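Long-range contacts in succinylglutamate desuccinylase/aspartoacylase (Ruegeria sp. TM1040, PDB 3NA6), which probably hydrolyses the amide bond of an N-acylated amino acid as a metal-dependent hydrolase of the succinylglutamate desuccinylase/aspartoacylase kind: residues T55-G60 against P94-S99; F172-A177 against L233-I238; C258-E263 against C322-G327. All coordinates share one frame; numbering follows the deposited sequence.

Interaction 1. Residues T55-G60 against P94-S99; sequences TGANHG and PAFRAS
Gly60 and Phe96 bring their backbones together directly, CA to CA at 3.6 Å, where the loop after strand 51-55 passes the last turn of helix 93-97. Such an approach depends on a residue with no side chain: a CB on Gly60 would point at the helix and collide with Ala95 C and Phe96 N. Gly60 CA instead rests 3.5 Å from Phe96 N, and the methyl of Ala95 fills in beside it, CB to Gly60 N 3.9 Å. The anti setting of Phe96 CG relative to the backbone N (chi1 170°) sets the ring obliquely beside the loop, with CD1 3.7 Å from Gly60 O. Nearer the helix backbone, the Ala57 methyl meets Phe96 CB. Further out the ring stacks on Tyr90 and packs against Met316 of a neighbouring subunit.

No direct hydrogen bond spans the two segments; a water does the joining. It donates to Phe96 O at 2.7 Å, bonds Ser99 OG at 3.0 Å, and makes a weak bond to Gly60 O. Phe96 O also accepts the backbone N of Ser99, whose positive phi (49°) closes the helix in a Schellman motif.

The CB atoms of Asn58 and His59 point away from helix 93-97, and His59 hydrogen-bonds Glu62 through ND1 and Asn109 through NE2. Gly60 directly follows His59, so the contact adjoins a probable site in sequence: His59, Glu62 and His145 are grouped in a way consistent with a metal site, unoccupied here, of the His-x-x-Glu plus His kind used by zinc carboxypeptidase-like enzymes.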
loop_
_atom_site.group_PDB
_atom_site.type_symbol
_atom_site.label_atom_id
_atom_site.label_comp_id
_atom_site.label_asym_id
_atom_site.label_seq_id
_atom_site.Cartn_x
_atom_site.Cartn_y
_atom_site.Cartn_z
ATOM N N THR A 55 -13.043 -13.627 -27.557
ATOM C CA THR A 55 -12.578 -13.037 -26.311
ATOM C C THR A 55 -11.641 -11.859 -26.544
ATOM O O THR A 55 -10.827 -11.874 -27.475
ATOM C CB THR A 55 -11.850 -14.098 -25.477
ATOM O OG1 THR A 55 -10.957 -14.850 -26.326
ATOM C CG2 THR A 55 -12.858 -15.044 -24.819
ATOM N N GLY A 56 -11.772 -10.852 -25.687
ATOM C CA GLY A 56 -10.836 -9.758 -25.568
ATOM C C GLY A 56 -10.373 -9.648 -24.122
ATOM O O GLY A 56 -10.967 -10.198 -23.241
ATOM N N ALA A 57 -9.289 -8.929 -23.903
ATOM C CA ALA A 57 -8.757 -8.679 -22.581
ATOM C C ALA A 57 -8.466 -9.960 -21.797
ATOM O O ALA A 57 -8.630 -10.035 -20.592
ATOM C CB ALA A 57 -9.662 -7.712 -21.804
ATOM N N ASN A 58 -7.965 -10.955 -22.508
ATOM C CA ASN A 58 -7.261 -12.067 -21.907
ATOM C C ASN A 58 -6.252 -11.473 -20.915
ATOM O O ASN A 58 -6.112 -11.953 -19.781
ATOM C CB ASN A 58 -6.574 -12.867 -23.039
ATOM C CG ASN A 58 -5.845 -14.097 -22.551
ATOM O OD1 ASN A 58 -5.174 -14.061 -21.517
ATOM N ND2 ASN A 58 -5.928 -15.212 -23.340
ATOM N N HIS A 59 -5.536 -10.449 -21.381
ATOM C CA HIS A 59 -4.771 -9.526 -20.525
ATOM C C HIS A 59 -5.537 -8.221 -20.428
ATOM O O HIS A 59 -5.996 -7.695 -21.440
ATOM C CB HIS A 59 -3.397 -9.256 -21.145
ATOM C CG HIS A 59 -2.544 -10.480 -21.235
ATOM N ND1 HIS A 59 -1.763 -10.773 -22.335
ATOM C CD2 HIS A 59 -2.381 -11.506 -20.364
ATOM C CE1 HIS A 59 -1.146 -11.929 -22.127
ATOM N NE2 HIS A 59 -1.486 -12.382 -20.928
ATOM N N GLY A 60 -5.626 -7.668 -19.228
ATOM C CA GLY A 60 -6.545 -6.563 -18.943
ATOM C C GLY A 60 -6.149 -5.197 -19.483
ATOM O O GLY A 60 -6.978 -4.308 -19.504
ATOM N N PRO A 94 -11.452 -9.284 -13.998
ATOM C CA PRO A 94 -10.794 -8.540 -12.909
ATOM C C PRO A 94 -9.540 -7.795 -13.343
ATOM O O PRO A 94 -9.358 -6.632 -12.922
ATOM C CB PRO A 94 -10.503 -9.632 -11.872
ATOM C CG PRO A 94 -11.604 -10.648 -12.128
ATOM C CD PRO A 94 -11.675 -10.692 -13.623
ATOM N N ALA A 95 -8.725 -8.399 -14.220
ATOM C CA ALA A 95 -7.527 -7.726 -14.723
ATOM C C ALA A 95 -7.971 -6.501 -15.526
ATOM O O ALA A 95 -7.419 -5.407 -15.373
ATOM C CB ALA A 95 -6.657 -8.638 -15.587
ATOM N N PHE A 96 -8.981 -6.676 -16.365
ATOM C CA PHE A 96 -9.495 -5.532 -17.138
ATOM C C PHE A 96 -9.965 -4.390 -16.230
ATOM O O PHE A 96 -9.622 -3.226 -16.450
ATOM C CB PHE A 96 -10.602 -5.945 -18.101
ATOM C CG PHE A 96 -11.294 -4.797 -18.711
ATOM C CD1 PHE A 96 -10.681 -4.074 -19.705
ATOM C CD2 PHE A 96 -12.538 -4.392 -18.257
ATOM C CE1 PHE A 96 -11.291 -2.972 -20.250
ATOM C CE2 PHE A 96 -13.166 -3.296 -18.819
ATOM C CZ PHE A 96 -12.529 -2.581 -19.818
ATOM N N ARG A 97 -10.723 -4.700 -15.196
ATOM C CA ARG A 97 -11.160 -3.643 -14.301
ATOM C C ARG A 97 -10.004 -2.908 -13.616
ATOM O O ARG A 97 -10.160 -1.754 -13.295
ATOM C CB ARG A 97 -12.139 -4.165 -13.250
ATOM C CG ARG A 97 -13.546 -4.507 -13.812
ATOM C CD ARG A 97 -14.246 -3.359 -14.664
ATOM N NE ARG A 97 -14.833 -2.221 -13.934
ATOM C CZ ARG A 97 -15.845 -2.283 -13.054
ATOM N NH1 ARG A 97 -16.403 -3.439 -12.690
ATOM N NH2 ARG A 97 -16.289 -1.164 -12.495
ATOM N N ALA A 98 -8.864 -3.569 -13.420
ATOM C CA ALA A 98 -7.675 -2.949 -12.806
ATOM C C ALA A 98 -6.727 -2.332 -13.826
ATOM O O ALA A 98 -5.655 -1.900 -13.445
ATOM C CB ALA A 98 -6.889 -3.995 -11.952
ATOM N N SER A 99 -7.084 -2.362 -15.115
ATOM C CA SER A 99 -6.203 -1.937 -16.204
ATOM C C SER A 99 -4.826 -2.571 -16.100
ATOM O O SER A 99 -3.814 -1.924 -16.351
ATOM C CB SER A 99 -6.089 -0.404 -16.246
ATOM O OG SER A 99 -7.362 0.182 -16.405
HETATM O O HOH W 1 -8.692 -1.586 -18.425
#

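Interaction 2. Residues F172-A177 against L233-I238. With CA (calcium ion), chain C.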
loop_
_atom_site.group_PDB
_atom_site.type_symbol
_atom_site.label_atom_id
_atom_site.label_comp_id
_atom_site.label_asym_id
_atom_site.label_seq_id
_atom_site.Cartn_x
_atom_site.Cartn_y
_atom_site.Cartn_z
ATOM N N PHE A 172 -4.097 -21.191 -40.690
ATOM C CA PHE A 172 -3.423 -20.268 -41.619
ATOM C C PHE A 172 -4.434 -19.506 -42.508
ATOM O O PHE A 172 -4.328 -18.275 -42.717
ATOM C CB PHE A 172 -2.421 -21.052 -42.487
ATOM C CG PHE A 172 -1.671 -20.206 -43.478
ATOM C CD1 PHE A 172 -0.560 -19.467 -43.097
ATOM C CD2 PHE A 172 -2.085 -20.135 -44.791
ATOM C CE1 PHE A 172 0.111 -18.651 -44.042
ATOM C CE2 PHE A 172 -1.409 -19.338 -45.722
ATOM C CZ PHE A 172 -0.326 -18.599 -45.338
ATOM N N ALA A 173 -5.401 -20.241 -43.040
ATOM C CA ALA A 173 -6.444 -19.656 -43.881
ATOM C C ALA A 173 -7.262 -18.633 -43.092
ATOM O O ALA A 173 -7.581 -17.549 -43.613
ATOM C CB ALA A 173 -7.352 -20.747 -44.455
ATOM N N ALA A 174 -7.588 -18.947 -41.835
ATOM C CA ALA A 174 -8.379 -18.010 -41.001
ATOM C C ALA A 174 -7.570 -16.713 -40.706
ATOM O O ALA A 174 -8.124 -15.604 -40.639
ATOM C CB ALA A 174 -8.871 -18.690 -39.698
HETATM N N MSE A 175 -6.259 -16.874 -40.568
HETATM C CA MSE A 175 -5.360 -15.756 -40.279
HETATM C C MSE A 175 -5.253 -14.871 -41.499
HETATM O O MSE A 175 -5.310 -13.648 -41.367
HETATM C CB MSE A 175 -3.980 -16.284 -39.827
HETATM C CG MSE A 175 -2.922 -15.194 -39.528
HETATM SE SE MSE A 175 -2.024 -14.606 -41.146
HETATM C CE MSE A 175 -0.865 -16.192 -41.274
ATOM N N GLN A 176 -5.089 -15.470 -42.689
ATOM C CA GLN A 176 -5.144 -14.700 -43.921
ATOM C C GLN A 176 -6.450 -13.924 -44.085
ATOM O O GLN A 176 -6.406 -12.775 -44.541
ATOM C CB GLN A 176 -4.959 -15.564 -45.165
ATOM C CG GLN A 176 -3.600 -16.192 -45.276
ATOM C CD GLN A 176 -3.375 -16.791 -46.646
ATOM O OE1 GLN A 176 -4.244 -17.476 -47.210
ATOM N NE2 GLN A 176 -2.212 -16.532 -47.193
ATOM N N ALA A 177 -7.596 -14.548 -43.774
ATOM C CA ALA A 177 -8.880 -13.847 -43.881
ATOM C C ALA A 177 -8.900 -12.611 -42.975
ATOM O O ALA A 177 -9.451 -11.591 -43.357
ATOM C CB ALA A 177 -10.053 -14.756 -43.512
ATOM N N LEU A 233 -15.350 -13.835 -39.145
ATOM C CA LEU A 233 -16.733 -14.273 -38.969
ATOM C C LEU A 233 -17.448 -14.592 -40.305
ATOM O O LEU A 233 -18.286 -15.514 -40.360
ATOM C CB LEU A 233 -17.534 -13.283 -38.106
ATOM C CG LEU A 233 -17.127 -13.197 -36.617
ATOM C CD1 LEU A 233 -17.981 -12.158 -35.873
ATOM C CD2 LEU A 233 -17.173 -14.553 -35.935
ATOM N N ILE A 234 -17.116 -13.863 -41.368
ATOM C CA ILE A 234 -17.565 -14.217 -42.732
ATOM C C ILE A 234 -16.900 -15.539 -43.194
ATOM O O ILE A 234 -17.578 -16.425 -43.710
ATOM C CB ILE A 234 -17.282 -13.088 -43.752
ATOM C CG1 ILE A 234 -18.147 -11.853 -43.435
ATOM C CG2 ILE A 234 -17.586 -13.566 -45.215
ATOM C CD1 ILE A 234 -17.737 -10.512 -44.191
ATOM N N HIS A 235 -15.586 -15.653 -43.004
ATOM C CA HIS A 235 -14.818 -16.866 -43.339
ATOM C C HIS A 235 -15.432 -18.109 -42.664
ATOM O O HIS A 235 -15.547 -19.186 -43.290
ATOM C CB HIS A 235 -13.347 -16.668 -42.895
ATOM C CG HIS A 235 -12.426 -17.835 -43.162
ATOM N ND1 HIS A 235 -11.880 -18.093 -44.406
ATOM C CD2 HIS A 235 -11.953 -18.800 -42.339
ATOM C CE1 HIS A 235 -11.100 -19.156 -44.326
ATOM N NE2 HIS A 235 -11.126 -19.606 -43.086
ATOM N N PHE A 236 -15.862 -17.945 -41.407
ATOM C CA PHE A 236 -16.473 -19.040 -40.646
ATOM C C PHE A 236 -17.961 -19.244 -40.958
ATOM O O PHE A 236 -18.600 -20.140 -40.385
ATOM C CB PHE A 236 -16.310 -18.808 -39.128
ATOM C CG PHE A 236 -14.865 -18.799 -38.636
ATOM C CD1 PHE A 236 -13.934 -19.723 -39.108
ATOM C CD2 PHE A 236 -14.468 -17.902 -37.655
ATOM C CE1 PHE A 236 -12.628 -19.736 -38.615
ATOM C CE2 PHE A 236 -13.150 -17.916 -37.169
ATOM C CZ PHE A 236 -12.238 -18.825 -37.673
ATOM N N GLY A 237 -18.513 -18.406 -41.830
ATOM C CA GLY A 237 -19.882 -18.547 -42.272
ATOM C C GLY A 237 -20.922 -18.071 -41.273
ATOM O O GLY A 237 -22.106 -18.342 -41.435
ATOM N N ILE A 238 -20.515 -17.327 -40.257
ATOM C CA ILE A 238 -21.459 -16.913 -39.222
ATOM C C ILE A 238 -22.131 -15.580 -39.563
ATOM O O ILE A 238 -23.323 -15.371 -39.234
ATOM C CB ILE A 238 -20.771 -16.836 -37.831
ATOM C CG1 ILE A 238 -20.115 -18.191 -37.498
ATOM C CG2 ILE A 238 -21.781 -16.419 -36.763
ATOM C CD1 ILE A 238 -19.304 -18.276 -36.152
HETATM CA CA CA C . -23.687 -19.120 -43.018
HETATM O O HOH W 2 -22.990 -17.522 -44.791
HETATM O O HOH W 3 -22.204 -20.813 -44.207
HETATM O O HOH W 4 -25.923 -19.905 -43.892
HETATM O O HOH W 5 -23.744 -21.054 -41.252
#
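The His235 imidazole lies on helix 165-178, with Ala173 O over one of its faces, 3.9 Å from CE1, and Phe236 CE1 in plane at its edge. Ala177 CB and Ala174 CA approach the same ring obliquely, as Ala174 CB does the Phe236 ring. This is helix-helix packing over the mixed beta-sheet of an alpha/beta fold: the end of helix 219-235 meets a helix surface of alanines, so that the imidazole comes close to its backbone and the Phe236 ring to an alanine methyl.

His235 reaches across because its CG is anti to the backbone N (chi1 180°); its CB and CG both lie 3.9 Å from Ala177 CB, while NE2 is 3.8 Å from Ala174 CA. Phe236 takes a different setting, CG anti to the carbonyl carbon (chi1 -64°), and brings CZ to 3.9 Å from Ala174 CB. Beneath, Ala174 and Phe236 both rest on Val205 and Val207 of strand 205-210, whereas His235 stays exposed. No hydrogen bond joins the segments.

Beyond Phe236 the helix ends in a Schellman motif at Gly237, with positive phi (77°). Thr82 and four waters share the calcium ion with this residue, whose carbonyl O binds the metal at 2.4 Å.

Interaction 3. Residues C258-E263 against C322-G327; sequences CYLFSE and CAAVIG
Cys258 and Cys322 are joined covalently, SG to SG 2.1 Å, with a chi3 of 96° close to the relaxed right angle of a disulfide. Both sulfurs stand anti to their own backbone N, and the bridge ties the start of one segment to the start of the other.

Hydrogen bonding is sparse. Ala323 N donates to Leu260 O at 2.8 Å, while a water takes the N-H of Tyr259 and donates to Ala324 O, bridging the segments.

The aromatic contact belongs to Phe261. Cys258 SG sits 3.9 Å above the plane, over the ring centre, and Cys322 SG lies farther off on the same face, 5.2 Å from the centroid. At the rim, CE1 touches Cys322 CB at 4.1 Å. With an alanine here in place of Phe261, that side of the disulfide would probably be left uncovered and Lys24 of a neighbouring subunit would lose its cation-pi partner.

Apolar packing completes the contact: Leu260 CD1 meets Ala324 CB at 4.3 Å, and Leu260 CB faces Ala323 CB.

Short strand 260-261, in which Phe261 forms a non-hydrogen-bonded antiparallel pair with Cys322, thus runs along one side of strand 322-327, which on its other side pairs with strand 306-312.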
loop_
_atom_site.group_PDB
_atom_site.type_symbol
_atom_site.label_atom_id
_atom_site.label_comp_id
_atom_site.label_asym_id
_atom_site.label_seq_id
_atom_site.Cartn_x
_atom_site.Cartn_y
_atom_site.Cartn_z
ATOM N N CYS A 258 13.446 -13.282 -27.840
ATOM C CA CYS A 258 13.985 -11.930 -27.756
ATOM C C CYS A 258 15.483 -12.015 -27.566
ATOM O O CYS A 258 15.965 -12.829 -26.779
ATOM C CB CYS A 258 13.363 -11.154 -26.589
ATOM S SG CYS A 258 14.081 -9.465 -26.374
ATOM N N TYR A 259 16.220 -11.174 -28.273
ATOM C CA TYR A 259 17.671 -11.217 -28.201
ATOM C C TYR A 259 18.297 -9.940 -27.674
ATOM O O TYR A 259 19.480 -9.917 -27.370
ATOM C CB TYR A 259 18.252 -11.613 -29.574
ATOM C CG TYR A 259 17.690 -12.952 -30.004
ATOM C CD1 TYR A 259 18.179 -14.144 -29.456
ATOM C CD2 TYR A 259 16.625 -13.026 -30.894
ATOM C CE1 TYR A 259 17.637 -15.385 -29.817
ATOM C CE2 TYR A 259 16.083 -14.260 -31.271
ATOM C CZ TYR A 259 16.589 -15.431 -30.725
ATOM O OH TYR A 259 16.044 -16.644 -31.094
ATOM N N LEU A 260 17.513 -8.880 -27.575
ATOM C CA LEU A 260 18.017 -7.604 -27.115
ATOM C C LEU A 260 17.384 -7.340 -25.770
ATOM O O LEU A 260 16.514 -6.505 -25.628
ATOM C CB LEU A 260 17.693 -6.513 -28.126
ATOM C CG LEU A 260 18.365 -6.700 -29.481
ATOM C CD1 LEU A 260 17.724 -5.780 -30.483
ATOM C CD2 LEU A 260 19.877 -6.478 -29.401
ATOM N N PHE A 261 17.805 -8.123 -24.791
ATOM C CA PHE A 261 17.411 -7.923 -23.429
ATOM C C PHE A 261 18.274 -6.793 -22.859
ATOM O O PHE A 261 19.464 -6.715 -23.138
ATOM C CB PHE A 261 17.565 -9.229 -22.628
ATOM C CG PHE A 261 16.389 -10.182 -22.796
ATOM C CD1 PHE A 261 15.156 -9.914 -22.173
ATOM C CD2 PHE A 261 16.498 -11.337 -23.599
ATOM C CE1 PHE A 261 14.051 -10.770 -22.338
ATOM C CE2 PHE A 261 15.376 -12.220 -23.775
ATOM C CZ PHE A 261 14.174 -11.942 -23.145
ATOM N N SER A 262 17.673 -5.889 -22.097
ATOM C CA SER A 262 18.460 -4.905 -21.394
ATOM C C SER A 262 19.131 -5.538 -20.193
ATOM O O SER A 262 18.509 -6.317 -19.475
ATOM C CB SER A 262 17.627 -3.748 -20.898
ATOM O OG SER A 262 18.491 -2.778 -20.342
ATOM N N GLU A 263 20.385 -5.154 -19.965
ATOM C CA GLU A 263 21.114 -5.542 -18.756
ATOM C C GLU A 263 21.228 -4.357 -17.782
ATOM O O GLU A 263 22.030 -4.412 -16.838
ATOM C CB GLU A 263 22.494 -6.100 -19.128
ATOM C CG GLU A 263 22.419 -7.427 -19.893
ATOM C CD GLU A 263 23.785 -8.112 -20.122
ATOM O OE1 GLU A 263 24.804 -7.410 -20.236
ATOM O OE2 GLU A 263 23.826 -9.364 -20.205
ATOM N N CYS A 322 12.884 -6.986 -22.449
ATOM C CA CYS A 322 13.098 -7.061 -23.889
ATOM C C CYS A 322 13.003 -5.674 -24.524
ATOM O O CYS A 322 11.935 -5.084 -24.553
ATOM C CB CYS A 322 12.088 -7.982 -24.531
ATOM S SG CYS A 322 12.423 -8.224 -26.302
ATOM N N ALA A 323 14.115 -5.168 -25.047
ATOM C CA ALA A 323 14.157 -3.828 -25.662
ATOM C C ALA A 323 13.436 -3.751 -27.009
ATOM O O ALA A 323 12.785 -2.771 -27.309
ATOM C CB ALA A 323 15.610 -3.371 -25.856
ATOM N N ALA A 324 13.594 -4.772 -27.826
ATOM C CA ALA A 324 13.151 -4.721 -29.194
ATOM C C ALA A 324 13.308 -6.089 -29.826
ATOM O O ALA A 324 14.121 -6.915 -29.369
ATOM C CB ALA A 324 13.982 -3.712 -29.963
ATOM N N VAL A 325 12.520 -6.333 -30.869
ATOM C CA VAL A 325 12.661 -7.549 -31.654
ATOM C C VAL A 325 12.685 -7.132 -33.117
ATOM O O VAL A 325 11.836 -6.347 -33.550
ATOM C CB VAL A 325 11.477 -8.516 -31.425
ATOM C CG1 VAL A 325 11.559 -9.730 -32.413
ATOM C CG2 VAL A 325 11.422 -8.969 -29.960
ATOM N N ILE A 326 13.669 -7.641 -33.862
ATOM C CA ILE A 326 13.819 -7.368 -35.297
ATOM C C ILE A 326 13.252 -8.538 -36.097
ATOM O O ILE A 326 13.686 -9.670 -35.937
ATOM C CB ILE A 326 15.305 -7.156 -35.673
ATOM C CG1 ILE A 326 15.900 -5.990 -34.883
ATOM C CG2 ILE A 326 15.460 -6.935 -37.206
ATOM C CD1 ILE A 326 15.062 -4.609 -34.929
ATOM N N GLY A 327 12.266 -8.282 -36.938
ATOM C CA GLY A 327 11.667 -9.342 -37.764
ATOM C C GLY A 327 12.153 -9.231 -39.197
ATOM O O GLY A 327 12.794 -8.247 -39.556
HETATM O O HOH W 6 15.346 -9.292 -29.860
#

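Read together, the three contacts show how one chain joins its parts by different means: close backbone approach in interaction 1, alanine-aromatic helix packing in interaction 2, and a disulfide in interaction 3. The first two belong to the catalytic domain yet lie on opposite sides of the chain's centre, their centres 25 Å apart and nearest atoms about 9 Å. Interaction 3 lies in a separate beta region, its centre 26 Å from that of interaction 1 and 32 Å from that of interaction 2. Of the three, interaction 1 alone includes a residue, His59, of what may be the metal site of the enzyme. The calcium ion beside interaction 2 lies 32.0 Å from His59 NE2, too far to belong to that site.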